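5,10-methylenetetrahydromethanopterin reductase (Methanopyrus kandleri, PDB 1EZW) catalyses the reversible, coenzyme F420-dependent reduction of methylene-tetrahydromethanopterin to methyl-tetrahydromethanopterin, a step of methanogenesis from CO2. Local coordinates at residues S44-L49 against I80-W85; N67-H72 against A128-E133; Q140-G145 against S169-Y174; I189-L194 against A217-D222. All coordinates share one frame; numbering follows the deposited sequence. Where two conformers were deposited one is given.

Interaction 1: S44-L49 against I80-W85; sequences SYMGVL and IATLDW
Two successive helices of the outer layer of a TIM barrel, 45-54 and 73-86, meet through M46 and L49 on the first and T82 and L83 on the second. Their segments run almost exactly parallel, 4° between directions, with axes 10.8 Å apart, so the gap is filled by side chains. L83 contributes more than any other residue. A chi1 of 180° swings its CG away from the backbone N, and the two methyls spread against L49: L83 CD1 lies 3.6 Å from the backbone O of L49, while L83 CD2 touches L49 CD1 at 3.8 Å. L49 CB lies opposite the fork, about equally far from both branches. An alanine in place of L83 would lose both methyls and would probably leave a gap beside L49, whose side chain could then shift. M46 closes the contact one turn earlier. Its chain folds at chi2 and chi3 and carries CE across T82 at about a right angle, 4.1 Å from T82 CB. T82 OG1 has its polar partners elsewhere, in S78 O and in S44 N of the second subunit, which places this edge of the contact at a subunit interface. On the barrel side, L49 also packs on L61 and P63 of strand 60-63. Parallel helices joined through an intervening strand and packed over it are the repeating alpha-beta-alpha pattern of the (beta/alpha)8 barrel.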
loop_
_atom_site.group_PDB
_atom_site.type_symbol
_atom_site.label_atom_id
_atom_site.label_comp_id
_atom_site.label_asym_id
_atom_site.label_seq_id
_atom_site.Cartn_x
_atom_site.Cartn_y
_atom_site.Cartn_z
ATOM N N SER A 44 -13.994 -9.661 2.499
ATOM C CA SER A 44 -14.810 -8.551 2.957
ATOM C C SER A 44 -14.588 -7.321 2.135
ATOM O O SER A 44 -13.476 -7.039 1.704
ATOM C CB SER A 44 -14.537 -8.271 4.430
ATOM O OG SER A 44 -13.241 -7.736 4.623
ATOM N N TYR A 45 -15.672 -6.586 1.918
ATOM C CA TYR A 45 -15.589 -5.406 1.067
ATOM C C TYR A 45 -14.645 -4.369 1.650
ATOM O O TYR A 45 -13.949 -3.700 0.882
ATOM C CB TYR A 45 -16.985 -4.806 0.756
ATOM C CG TYR A 45 -17.625 -3.918 1.823
ATOM C CD1 TYR A 45 -17.170 -2.600 2.068
ATOM C CD2 TYR A 45 -18.690 -4.391 2.564
ATOM C CE1 TYR A 45 -17.756 -1.804 2.999
ATOM C CE2 TYR A 45 -19.312 -3.585 3.526
ATOM C CZ TYR A 45 -18.843 -2.304 3.732
ATOM O OH TYR A 45 -19.435 -1.497 4.639
ATOM N N MET A 46 -14.601 -4.210 2.974
ATOM C CA MET A 46 -13.713 -3.233 3.581
ATOM C C MET A 46 -12.254 -3.616 3.348
ATOM O O MET A 46 -11.432 -2.749 3.043
ATOM C CB MET A 46 -13.969 -3.099 5.097
ATOM C CG MET A 46 -14.924 -1.985 5.461
ATOM S SD MET A 46 -14.471 -0.401 4.709
ATOM C CE MET A 46 -13.054 0.313 5.634
ATOM N N GLY A 47 -11.920 -4.889 3.461
ATOM C CA GLY A 47 -10.523 -5.264 3.228
ATOM C C GLY A 47 -10.122 -5.081 1.772
ATOM O O GLY A 47 -9.077 -4.483 1.475
ATOM N N VAL A 48 -10.957 -5.599 0.861
ATOM C CA VAL A 48 -10.684 -5.515 -0.560
ATOM C C VAL A 48 -10.697 -4.051 -1.037
ATOM O O VAL A 48 -9.820 -3.645 -1.803
ATOM C CB VAL A 48 -11.728 -6.353 -1.346
ATOM C CG1 VAL A 48 -11.539 -6.166 -2.871
ATOM C CG2 VAL A 48 -11.567 -7.821 -0.969
ATOM N N LEU A 49 -11.687 -3.256 -0.622
ATOM C CA LEU A 49 -11.683 -1.855 -1.083
ATOM C C LEU A 49 -10.576 -1.002 -0.472
ATOM O O LEU A 49 -10.108 -0.070 -1.116
ATOM C CB LEU A 49 -13.056 -1.221 -0.837
ATOM C CG LEU A 49 -14.171 -1.740 -1.760
ATOM C CD1 LEU A 49 -15.510 -1.238 -1.170
ATOM C CD2 LEU A 49 -13.983 -1.264 -3.178
ATOM N N ILE A 80 -17.653 3.431 5.701
ATOM C CA ILE A 80 -17.657 4.382 4.595
ATOM C C ILE A 80 -16.782 5.593 4.861
ATOM O O ILE A 80 -16.005 6.016 3.964
ATOM C CB ILE A 80 -19.116 4.812 4.259
ATOM C CG1 ILE A 80 -19.906 3.572 3.853
ATOM C CG2 ILE A 80 -19.111 5.950 3.234
ATOM C CD1 ILE A 80 -19.398 2.871 2.592
ATOM N N ALA A 81 -16.837 6.165 6.069
ATOM C CA ALA A 81 -15.999 7.292 6.358
ATOM C C ALA A 81 -14.502 6.907 6.284
ATOM O O ALA A 81 -13.677 7.704 5.844
ATOM C CB ALA A 81 -16.321 7.863 7.746
ATOM N N THR A 82 -14.190 5.679 6.692
ATOM C CA THR A 82 -12.784 5.209 6.727
ATOM C C THR A 82 -12.275 5.017 5.300
ATOM O O THR A 82 -11.189 5.473 4.974
ATOM C CB THR A 82 -12.686 3.913 7.552
ATOM O OG1 THR A 82 -13.184 4.183 8.874
ATOM C CG2 THR A 82 -11.198 3.426 7.687
ATOM N N LEU A 83 -13.061 4.304 4.486
ATOM C CA LEU A 83 -12.710 4.107 3.077
ATOM C C LEU A 83 -12.570 5.472 2.419
ATOM O O LEU A 83 -11.645 5.681 1.634
ATOM C CB LEU A 83 -13.796 3.343 2.351
ATOM C CG LEU A 83 -13.552 3.080 0.857
ATOM C CD1 LEU A 83 -12.219 2.332 0.628
ATOM C CD2 LEU A 83 -14.690 2.205 0.337
ATOM N N ASP A 84 -13.478 6.416 2.704
ATOM C CA ASP A 84 -13.360 7.741 2.074
ATOM C C ASP A 84 -12.055 8.454 2.461
ATOM O O ASP A 84 -11.367 9.056 1.622
ATOM C CB ASP A 84 -14.525 8.645 2.502
ATOM C CG ASP A 84 -14.667 9.841 1.602
ATOM O OD1 ASP A 84 -14.672 10.977 2.115
ATOM O OD2 ASP A 84 -14.755 9.604 0.363
ATOM N N TRP A 85 -11.714 8.409 3.743
ATOM C CA TRP A 85 -10.512 9.078 4.194
ATOM C C TRP A 85 -9.261 8.430 3.561
ATOM O O TRP A 85 -8.382 9.116 3.005
ATOM C CB TRP A 85 -10.435 9.013 5.734
ATOM C CG TRP A 85 -9.354 9.906 6.272
ATOM C CD1 TRP A 85 -9.503 11.201 6.751
ATOM C CD2 TRP A 85 -7.962 9.595 6.364
ATOM N NE1 TRP A 85 -8.265 11.700 7.132
ATOM C CE2 TRP A 85 -7.311 10.739 6.904
ATOM C CE3 TRP A 85 -7.189 8.466 6.034
ATOM C CZ2 TRP A 85 -5.922 10.777 7.126
ATOM C CZ3 TRP A 85 -5.810 8.511 6.241
ATOM C CH2 TRP A 85 -5.187 9.656 6.783
#

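Interaction 2: N67-H72 against A128-E133; sequences NPYTRH and ATAIRE
P68 and Y69 form two bumps on the loop 67-72, and the methyl of A130 on helix 127-142 nests in the notch between them. One wall of the notch is the proline ring, whose CB stands 4.3 Å from A130 CB. The other is the far end of the tyrosine: Y69 OH comes to 3.5 Å from A130 CB, and CZ lies just behind it, the methyl approaching the ring obliquely. So small a methyl lets the phenol end come close to the helix. The two walls are themselves in contact, for P68 CB sits over the centre of the Y69 ring, 4.1 Å above its plane. A chi1 of -49°, which sets CG anti to the carbonyl carbon, swings the tyrosine ring back over the proline and out toward the helix. The loop follows strand 60-63 and leads into helix 73-86, so it belongs to the rim at the C-terminal ends of the barrel strands, here pressed against a helix of the outer layer. Beside A130, I131 supplies a ridge: P68 CG leans obliquely on I131 CG1 at 3.9 Å, and I131 in turn packs on M182 of helix 180-189. The proline carbonyl is turned to other partners, P68 O accepting from W117 NE1 and Y153 OH. Further along the loop, T70 and R71 pack on I75 of the second subunit.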
loop_
_atom_site.group_PDB
_atom_site.type_symbol
_atom_site.label_atom_id
_atom_site.label_comp_id
_atom_site.label_asym_id
_atom_site.label_seq_id
_atom_site.Cartn_x
_atom_site.Cartn_y
_atom_site.Cartn_z
ATOM N N ASN A 67 -25.918 -3.783 2.983
ATOM C CA ASN A 67 -27.328 -3.820 3.433
ATOM C C ASN A 67 -27.459 -3.313 4.854
ATOM O O ASN A 67 -26.473 -3.140 5.565
ATOM C CB ASN A 67 -27.859 -5.279 3.338
ATOM C CG ASN A 67 -27.051 -6.248 4.194
ATOM O OD1 ASN A 67 -26.114 -6.921 3.708
ATOM N ND2 ASN A 67 -27.369 -6.302 5.474
ATOM N N PRO A 68 -28.686 -3.066 5.307
ATOM C CA PRO A 68 -28.912 -2.560 6.685
ATOM C C PRO A 68 -28.822 -3.559 7.818
ATOM O O PRO A 68 -28.817 -3.151 8.984
ATOM C CB PRO A 68 -30.377 -2.067 6.639
ATOM C CG PRO A 68 -30.688 -1.949 5.137
ATOM C CD PRO A 68 -29.949 -3.108 4.535
ATOM N N TYR A 69 -28.748 -4.842 7.487
ATOM C CA TYR A 69 -28.904 -5.896 8.480
ATOM C C TYR A 69 -27.730 -6.607 9.085
ATOM O O TYR A 69 -27.734 -6.905 10.274
ATOM C CB TYR A 69 -29.820 -6.988 7.899
ATOM C CG TYR A 69 -31.099 -6.417 7.296
ATOM C CD1 TYR A 69 -31.267 -6.371 5.907
ATOM C CD2 TYR A 69 -32.077 -5.817 8.109
ATOM C CE1 TYR A 69 -32.364 -5.748 5.331
ATOM C CE2 TYR A 69 -33.211 -5.167 7.519
ATOM C CZ TYR A 69 -33.329 -5.145 6.127
ATOM O OH TYR A 69 -34.423 -4.526 5.500
ATOM N N THR A 70 -26.740 -6.937 8.262
ATOM C CA THR A 70 -25.644 -7.736 8.787
ATOM C C THR A 70 -24.636 -6.951 9.617
ATOM O O THR A 70 -23.743 -7.560 10.209
ATOM C CB THR A 70 -24.909 -8.450 7.660
ATOM O OG1 THR A 70 -24.309 -7.444 6.831
ATOM C CG2 THR A 70 -25.906 -9.364 6.815
ATOM N N ARG A 71 -24.745 -5.620 9.629
ATOM C CA ARG A 71 -23.853 -4.779 10.454
ATOM C C ARG A 71 -24.718 -3.632 10.931
ATOM O O ARG A 71 -25.611 -3.185 10.215
ATOM C CB ARG A 71 -22.734 -4.144 9.611
ATOM C CG ARG A 71 -21.822 -5.157 8.934
ATOM C CD ARG A 71 -20.778 -4.340 8.128
ATOM N NE ARG A 71 -19.893 -5.187 7.318
ATOM C CZ ARG A 71 -20.279 -5.785 6.192
ATOM N NH1 ARG A 71 -19.436 -6.546 5.496
ATOM N NH2 ARG A 71 -21.524 -5.621 5.766
ATOM N N HIS A 72 -24.440 -3.115 12.126
ATOM C CA HIS A 72 -25.181 -1.971 12.626
ATOM C C HIS A 72 -24.925 -0.800 11.674
ATOM O O HIS A 72 -23.821 -0.637 11.155
ATOM C CB HIS A 72 -24.657 -1.631 14.027
ATOM C CG HIS A 72 -25.511 -0.661 14.786
ATOM N ND1 HIS A 72 -25.553 0.683 14.495
ATOM C CD2 HIS A 72 -26.369 -0.855 15.823
ATOM C CE1 HIS A 72 -26.409 1.283 15.320
ATOM N NE2 HIS A 72 -26.913 0.368 16.138
ATOM N N ALA A 128 -37.619 -0.993 2.504
ATOM C CA ALA A 128 -37.398 0.355 2.015
ATOM C C ALA A 128 -37.293 1.344 3.190
ATOM O O ALA A 128 -36.534 2.328 3.125
ATOM C CB ALA A 128 -38.510 0.777 1.040
ATOM N N THR A 129 -38.063 1.093 4.247
ATOM C CA THR A 129 -37.999 1.946 5.429
ATOM C C THR A 129 -36.643 1.725 6.112
ATOM O O THR A 129 -36.006 2.700 6.489
ATOM C CB THR A 129 -39.151 1.662 6.381
ATOM O OG1 THR A 129 -40.350 2.149 5.750
ATOM C CG2 THR A 129 -38.945 2.359 7.715
ATOM N N ALA A 130 -36.208 0.473 6.244
ATOM C CA ALA A 130 -34.893 0.208 6.851
ATOM C C ALA A 130 -33.792 0.961 6.073
ATOM O O ALA A 130 -32.903 1.559 6.687
ATOM C CB ALA A 130 -34.593 -1.304 6.890
ATOM N N ILE A 131 -33.864 0.958 4.745
ATOM C CA ILE A 131 -32.867 1.659 3.936
ATOM C C ILE A 131 -32.941 3.170 4.168
ATOM O O ILE A 131 -31.927 3.845 4.258
ATOM C CB ILE A 131 -33.019 1.293 2.437
ATOM C CG1 ILE A 131 -32.601 -0.177 2.237
ATOM C CG2 ILE A 131 -32.119 2.267 1.563
ATOM C CD1 ILE A 131 -32.823 -0.729 0.826
ATOM N N ARG A 132 -34.152 3.739 4.259
ATOM C CA ARG A 132 -34.245 5.163 4.543
ATOM C C ARG A 132 -33.564 5.485 5.885
ATOM O O ARG A 132 -32.912 6.515 6.018
ATOM C CB ARG A 132 -35.730 5.582 4.662
ATOM C CG ARG A 132 -36.487 5.587 3.371
ATOM C CD ARG A 132 -37.975 5.872 3.705
ATOM N NE ARG A 132 -38.801 5.927 2.506
ATOM C CZ ARG A 132 -38.940 6.998 1.733
ATOM N NH1 ARG A 132 -39.728 6.925 0.657
ATOM N NH2 ARG A 132 -38.319 8.135 2.020
ATOM N N GLU A 133 -33.775 4.632 6.878
ATOM C CA GLU A 133 -33.223 4.877 8.212
ATOM C C GLU A 133 -31.712 4.737 8.207
ATOM O O GLU A 133 -31.023 5.565 8.798
ATOM C CB GLU A 133 -33.835 3.937 9.253
ATOM C CG GLU A 133 -35.367 4.229 9.405
ATOM C CD GLU A 133 -36.009 3.510 10.549
ATOM O OE1 GLU A 133 -37.260 3.627 10.673
ATOM O OE2 GLU A 133 -35.324 2.834 11.345
#

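Interaction 3: Q140-G145 against S169-Y174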
loop_
_atom_site.group_PDB
_atom_site.type_symbol
_atom_site.label_atom_id
_atom_site.label_comp_id
_atom_site.label_asym_id
_atom_site.label_seq_id
_atom_site.Cartn_x
_atom_site.Cartn_y
_atom_site.Cartn_z
ATOM N N GLN A 140 -25.924 11.463 9.091
ATOM C CA GLN A 140 -25.686 12.174 10.348
ATOM C C GLN A 140 -24.237 11.919 10.795
ATOM O O GLN A 140 -23.563 12.835 11.278
ATOM C CB GLN A 140 -26.613 11.725 11.475
ATOM C CG GLN A 140 -28.066 12.263 11.330
ATOM C CD GLN A 140 -28.851 11.998 12.600
ATOM O OE1 GLN A 140 -28.286 12.073 13.693
ATOM N NE2 GLN A 140 -30.176 11.747 12.470
ATOM N N TYR A 141 -23.756 10.688 10.609
ATOM C CA TYR A 141 -22.384 10.306 10.983
ATOM C C TYR A 141 -21.370 11.091 10.132
ATOM O O TYR A 141 -20.397 11.644 10.642
ATOM C CB TYR A 141 -22.231 8.791 10.762
ATOM C CG TYR A 141 -20.906 8.211 11.223
ATOM C CD1 TYR A 141 -20.803 7.529 12.426
ATOM C CD2 TYR A 141 -19.756 8.363 10.445
ATOM C CE1 TYR A 141 -19.565 6.987 12.864
ATOM C CE2 TYR A 141 -18.521 7.828 10.865
ATOM C CZ TYR A 141 -18.433 7.144 12.067
ATOM O OH TYR A 141 -17.231 6.547 12.471
ATOM N N LEU A 142 -21.600 11.140 8.825
ATOM C CA LEU A 142 -20.715 11.868 7.910
ATOM C C LEU A 142 -20.729 13.380 8.141
ATOM O O LEU A 142 -19.762 14.068 7.785
ATOM C CB LEU A 142 -21.086 11.550 6.451
ATOM C CG LEU A 142 -20.872 10.119 6.004
ATOM C CD1 LEU A 142 -21.401 9.974 4.559
ATOM C CD2 LEU A 142 -19.368 9.803 6.014
ATOM N N GLU A 143 -21.821 13.913 8.720
ATOM C CA GLU A 143 -21.861 15.336 9.044
ATOM C C GLU A 143 -21.100 15.616 10.340
ATOM O O GLU A 143 -20.939 16.781 10.733
ATOM C CB GLU A 143 -23.320 15.846 9.176
ATOM C CG GLU A 143 -24.092 15.819 7.840
ATOM C CD GLU A 143 -23.729 16.964 6.914
ATOM O OE1 GLU A 143 -22.735 17.667 7.197
ATOM O OE2 GLU A 143 -24.437 17.172 5.892
ATOM N N GLY A 144 -20.635 14.556 11.009
ATOM C CA GLY A 144 -19.865 14.709 12.244
ATOM C C GLY A 144 -20.600 14.386 13.537
ATOM O O GLY A 144 -19.999 14.426 14.640
ATOM N N GLY A 145 -21.877 14.046 13.409
ATOM C CA GLY A 145 -22.685 13.695 14.559
ATOM C C GLY A 145 -22.888 14.856 15.511
ATOM O O GLY A 145 -22.640 16.015 15.165
ATOM N N SER A 169 -20.950 14.749 3.641
ATOM C CA SER A 169 -22.202 14.345 3.028
ATOM C C SER A 169 -22.216 14.365 1.494
ATOM O O SER A 169 -23.229 14.007 0.892
ATOM C CB SER A 169 -23.366 15.172 3.593
ATOM O OG SER A 169 -23.148 16.533 3.341
ATOM N N ASP A 170 -21.109 14.760 0.860
ATOM C CA ASP A 170 -21.017 14.734 -0.611
ATOM C C ASP A 170 -20.811 13.285 -1.100
ATOM O O ASP A 170 -20.854 13.026 -2.312
ATOM C CB ASP A 170 -19.870 15.602 -1.132
ATOM C CG ASP A 170 -20.195 17.081 -1.094
ATOM O OD1 ASP A 170 -19.284 17.894 -1.361
ATOM O OD2 ASP A 170 -21.363 17.419 -0.810
ATOM N N ILE A 171 -20.548 12.341 -0.179
ATOM C CA ILE A 171 -20.420 10.941 -0.620
ATOM C C ILE A 171 -21.735 10.528 -1.259
ATOM O O ILE A 171 -22.803 10.715 -0.671
ATOM C CB ILE A 171 -20.130 9.987 0.586
ATOM C CG1 ILE A 171 -18.758 10.337 1.147
ATOM C CG2 ILE A 171 -20.167 8.515 0.127
ATOM C CD1 ILE A 171 -18.325 9.424 2.341
ATOM N N PRO A 172 -21.691 9.994 -2.485
ATOM C CA PRO A 172 -22.927 9.578 -3.165
ATOM C C PRO A 172 -23.589 8.369 -2.561
ATOM O O PRO A 172 -22.928 7.417 -2.169
ATOM C CB PRO A 172 -22.484 9.279 -4.596
ATOM C CG PRO A 172 -21.133 9.913 -4.746
ATOM C CD PRO A 172 -20.511 9.784 -3.339
ATOM N N PHE A 173 -24.922 8.404 -2.512
ATOM C CA PHE A 173 -25.688 7.309 -1.985
ATOM C C PHE A 173 -26.441 6.632 -3.113
ATOM O O PHE A 173 -27.351 7.221 -3.698
ATOM C CB PHE A 173 -26.722 7.823 -0.955
ATOM C CG PHE A 173 -27.488 6.732 -0.266
ATOM C CD1 PHE A 173 -26.883 5.926 0.722
ATOM C CD2 PHE A 173 -28.830 6.505 -0.582
ATOM C CE1 PHE A 173 -27.595 4.926 1.381
ATOM C CE2 PHE A 173 -29.551 5.496 0.075
ATOM C CZ PHE A 173 -28.952 4.706 1.053
ATOM N N TYR A 174 -26.057 5.411 -3.449
ATOM C CA TYR A 174 -26.760 4.665 -4.493
ATOM C C TYR A 174 -27.588 3.562 -3.861
ATOM O O TYR A 174 -27.144 2.887 -2.941
ATOM C CB TYR A 174 -25.740 3.993 -5.455
ATOM C CG TYR A 174 -25.110 4.921 -6.455
ATOM C CD1 TYR A 174 -24.282 5.976 -6.062
ATOM C CD2 TYR A 174 -25.347 4.744 -7.822
ATOM C CE1 TYR A 174 -23.703 6.833 -6.994
ATOM C CE2 TYR A 174 -24.779 5.601 -8.782
ATOM C CZ TYR A 174 -23.955 6.649 -8.358
ATOM O OH TYR A 174 -23.369 7.549 -9.202
HETATM O O HOH W 1 -20.410 17.352 4.823
#
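E143 is bent at chi2 (-77°), which folds its carboxylate back toward S169, and the serine OG, placed between its backbone N and carbonyl carbon (chi1 60°), reaches out to meet it. S169 OG donates to E143 OE2 at 2.9 Å, coming from above the carboxylate plane, 59° out of it. A water braces the same pair: it accepts from S169 N at 2.9 Å and donates weakly to E143 OE1. With an alanine at S169, E143 OE2 would lose this donor, and the carboxylate would probably be freer to turn, steadied across the contact by the weak water bond. Beside this polar pair lies an apolar contact, where both methyls of L142 touch I171 CD1, with L142 CD1 at 3.8 Å, and the side chains cross at about a right angle. Helix 127-142 stops here in a Schellman motif: G144 has positive phi, G144 N bonds back to Y141 O, and G145 N reaches Q140 O. The contact thus ties the end of this helix to the 3-10 turn leading into strand 173-176, while I171 also packs on I80 of helix 73-86 and I93 of strand 93-95.

Interaction 4: I189-L194 against A217-D222; sequences IANGVL and AGRSLD
R219 reaches from the loop 217-222 to the backbone carbonyl of A190, just beyond the end of helix 180-189. It starts from a backbone turned by the Schellman motif at G218, which ends helix 200-216. The CB bond already points toward segment 189-194, CG and CD continue the stem with chi2 extended (171°), and this stem packs on A214 and I224. A turn at chi3 (76°) directs the guanidinium group at its target. NE faces E223 OE1 in a long, weak ion pair. CZ lies 3.2 Å from A190 O, with the two terminal nitrogens on either side: R219 NH1 and NH2 each donate a hydrogen bond of 2.8 Å to A190 O, both bent (143°). The grip is end-on, the oxygen lying in the guanidinium plane. Both donors nevertheless come from one face of the carbonyl, NH2 tilted from its plane and NH1 above it. At the guanidinium edge, near its plane, N191 CA lies 4.1 Å from R219 NH1, while NH2 makes a further weak bond to G187 O. Segment 189-194 runs into strand 192-196 and the loop 217-222 leads to its neighbour 225-229, so they meet where those strands begin. Because a helix terminates here with its carbonyls gathered, the positive guanidinium is probably well matched to the negative end of the helix dipole, and two N-H groups on one oxygen satisfy the carbonyl of buried A190.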
loop_
_atom_site.group_PDB
_atom_site.type_symbol
_atom_site.label_atom_id
_atom_site.label_comp_id
_atom_site.label_asym_id
_atom_site.label_seq_id
_atom_site.Cartn_x
_atom_site.Cartn_y
_atom_site.Cartn_z
ATOM N N ILE A 189 -34.794 9.424 -2.567
ATOM C CA ILE A 189 -33.720 9.689 -1.626
ATOM C C ILE A 189 -32.290 9.394 -2.080
ATOM O O ILE A 189 -31.350 9.719 -1.355
ATOM C CB ILE A 189 -33.912 8.864 -0.310
ATOM C CG1 ILE A 189 -33.566 7.388 -0.563
ATOM C CG2 ILE A 189 -35.408 8.958 0.190
ATOM C CD1 ILE A 189 -33.597 6.465 0.655
ATOM N N ALA A 190 -32.133 8.829 -3.267
ATOM C CA ALA A 190 -30.766 8.474 -3.677
ATOM C C ALA A 190 -30.109 9.331 -4.739
ATOM O O ALA A 190 -30.784 9.961 -5.568
ATOM C CB ALA A 190 -30.767 7.007 -4.128
ATOM N N ASN A 191 -28.768 9.349 -4.748
ATOM C CA ASN A 191 -28.041 10.040 -5.816
ATOM C C ASN A 191 -27.993 9.151 -7.059
ATOM O O ASN A 191 -27.726 9.622 -8.144
ATOM C CB ASN A 191 -26.598 10.291 -5.383
ATOM C CG ASN A 191 -26.524 11.321 -4.307
ATOM O OD1 ASN A 191 -26.907 12.484 -4.534
ATOM N ND2 ASN A 191 -26.064 10.937 -3.141
ATOM N N GLY A 192 -28.208 7.863 -6.856
ATOM C CA GLY A 192 -28.200 6.924 -7.962
ATOM C C GLY A 192 -28.925 5.637 -7.647
ATOM O O GLY A 192 -29.229 5.342 -6.487
ATOM N N VAL A 193 -29.195 4.853 -8.686
ATOM C CA VAL A 193 -29.899 3.607 -8.533
ATOM C C VAL A 193 -29.141 2.496 -9.245
ATOM O O VAL A 193 -28.750 2.639 -10.398
ATOM C CB VAL A 193 -31.333 3.717 -9.149
ATOM C CG1 VAL A 193 -32.183 2.496 -8.720
ATOM C CG2 VAL A 193 -31.975 5.034 -8.740
ATOM N N LEU A 194 -28.918 1.387 -8.554
ATOM C CA LEU A 194 -28.234 0.241 -9.140
ATOM C C LEU A 194 -29.296 -0.776 -9.485
ATOM O O LEU A 194 -29.924 -1.397 -8.607
ATOM C CB LEU A 194 -27.236 -0.349 -8.116
ATOM C CG LEU A 194 -26.159 0.661 -7.702
ATOM C CD1 LEU A 194 -25.390 0.151 -6.462
ATOM C CD2 LEU A 194 -25.208 0.881 -8.858
ATOM N N ALA A 217 -40.078 14.253 -4.604
ATOM C CA ALA A 217 -39.089 14.879 -3.746
ATOM C C ALA A 217 -38.646 16.211 -4.352
ATOM O O ALA A 217 -37.705 16.828 -3.878
ATOM C CB ALA A 217 -37.858 13.925 -3.567
ATOM N N GLY A 218 -39.332 16.656 -5.407
ATOM C CA GLY A 218 -38.968 17.915 -6.033
ATOM C C GLY A 218 -37.660 17.835 -6.804
ATOM O O GLY A 218 -36.991 18.856 -7.023
ATOM N N ARG A 219 -37.302 16.630 -7.239
ATOM C CA ARG A 219 -36.054 16.429 -7.959
ATOM C C ARG A 219 -36.300 16.129 -9.422
ATOM O O ARG A 219 -37.351 15.622 -9.800
ATOM C CB ARG A 219 -35.284 15.239 -7.358
ATOM C CG ARG A 219 -35.051 15.347 -5.861
ATOM C CD ARG A 219 -34.493 14.039 -5.300
ATOM N NE ARG A 219 -33.076 13.912 -5.635
ATOM C CZ ARG A 219 -32.420 12.755 -5.630
ATOM N NH1 ARG A 219 -31.117 12.741 -5.947
ATOM N NH2 ARG A 219 -33.061 11.623 -5.375
ATOM N N SER A 220 -35.308 16.440 -10.239
ATOM C CA SER A 220 -35.374 16.159 -11.652
ATOM C C SER A 220 -34.725 14.795 -11.826
ATOM O O SER A 220 -33.867 14.408 -11.035
ATOM C CB SER A 220 -34.586 17.210 -12.430
ATOM O OG SER A 220 -34.310 16.768 -13.750
ATOM N N LEU A 221 -35.167 14.052 -12.826
ATOM C CA LEU A 221 -34.573 12.755 -13.105
ATOM C C LEU A 221 -33.076 12.901 -13.410
ATOM O O LEU A 221 -32.313 11.973 -13.173
ATOM C CB LEU A 221 -35.298 12.085 -14.287
ATOM C CG LEU A 221 -34.918 10.672 -14.744
ATOM C CD1 LEU A 221 -35.039 9.676 -13.588
ATOM C CD2 LEU A 221 -35.838 10.231 -15.872
ATOM N N ASP A 222 -32.642 14.060 -13.902
ATOM C CA ASP A 222 -31.220 14.209 -14.219
ATOM C C ASP A 222 -30.290 14.310 -13.014
ATOM O O ASP A 222 -29.075 14.328 -13.175
ATOM C CB ASP A 222 -30.982 15.389 -15.165
ATOM C CG ASP A 222 -31.475 16.694 -14.603
ATOM O OD1 ASP A 222 -31.067 17.045 -13.473
ATOM O OD2 ASP A 222 -32.267 17.381 -15.294
#

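Interactions 1 and 2 interleave along the chain, the loop 67-72 lying between the two helices of interaction 1; interactions 3 and 4 follow in series. Helix 127-142 links interactions 2 and 3, whose centres are about 15 Å apart, and I131 of one packs on F173 of the other. The centre of interaction 3 lies equally far from that of interaction 1, whose D84 meets I171. Interactions 3 and 4, centres about 16 Å apart, share the barrel sheet, where strands 173-176 and 192-196 are neighbours. Interactions 1 and 4, centres about 25 Å apart, do not touch. Together they link outer helices to the barrel strands, interactions 1 and 2 also facing the second subunit.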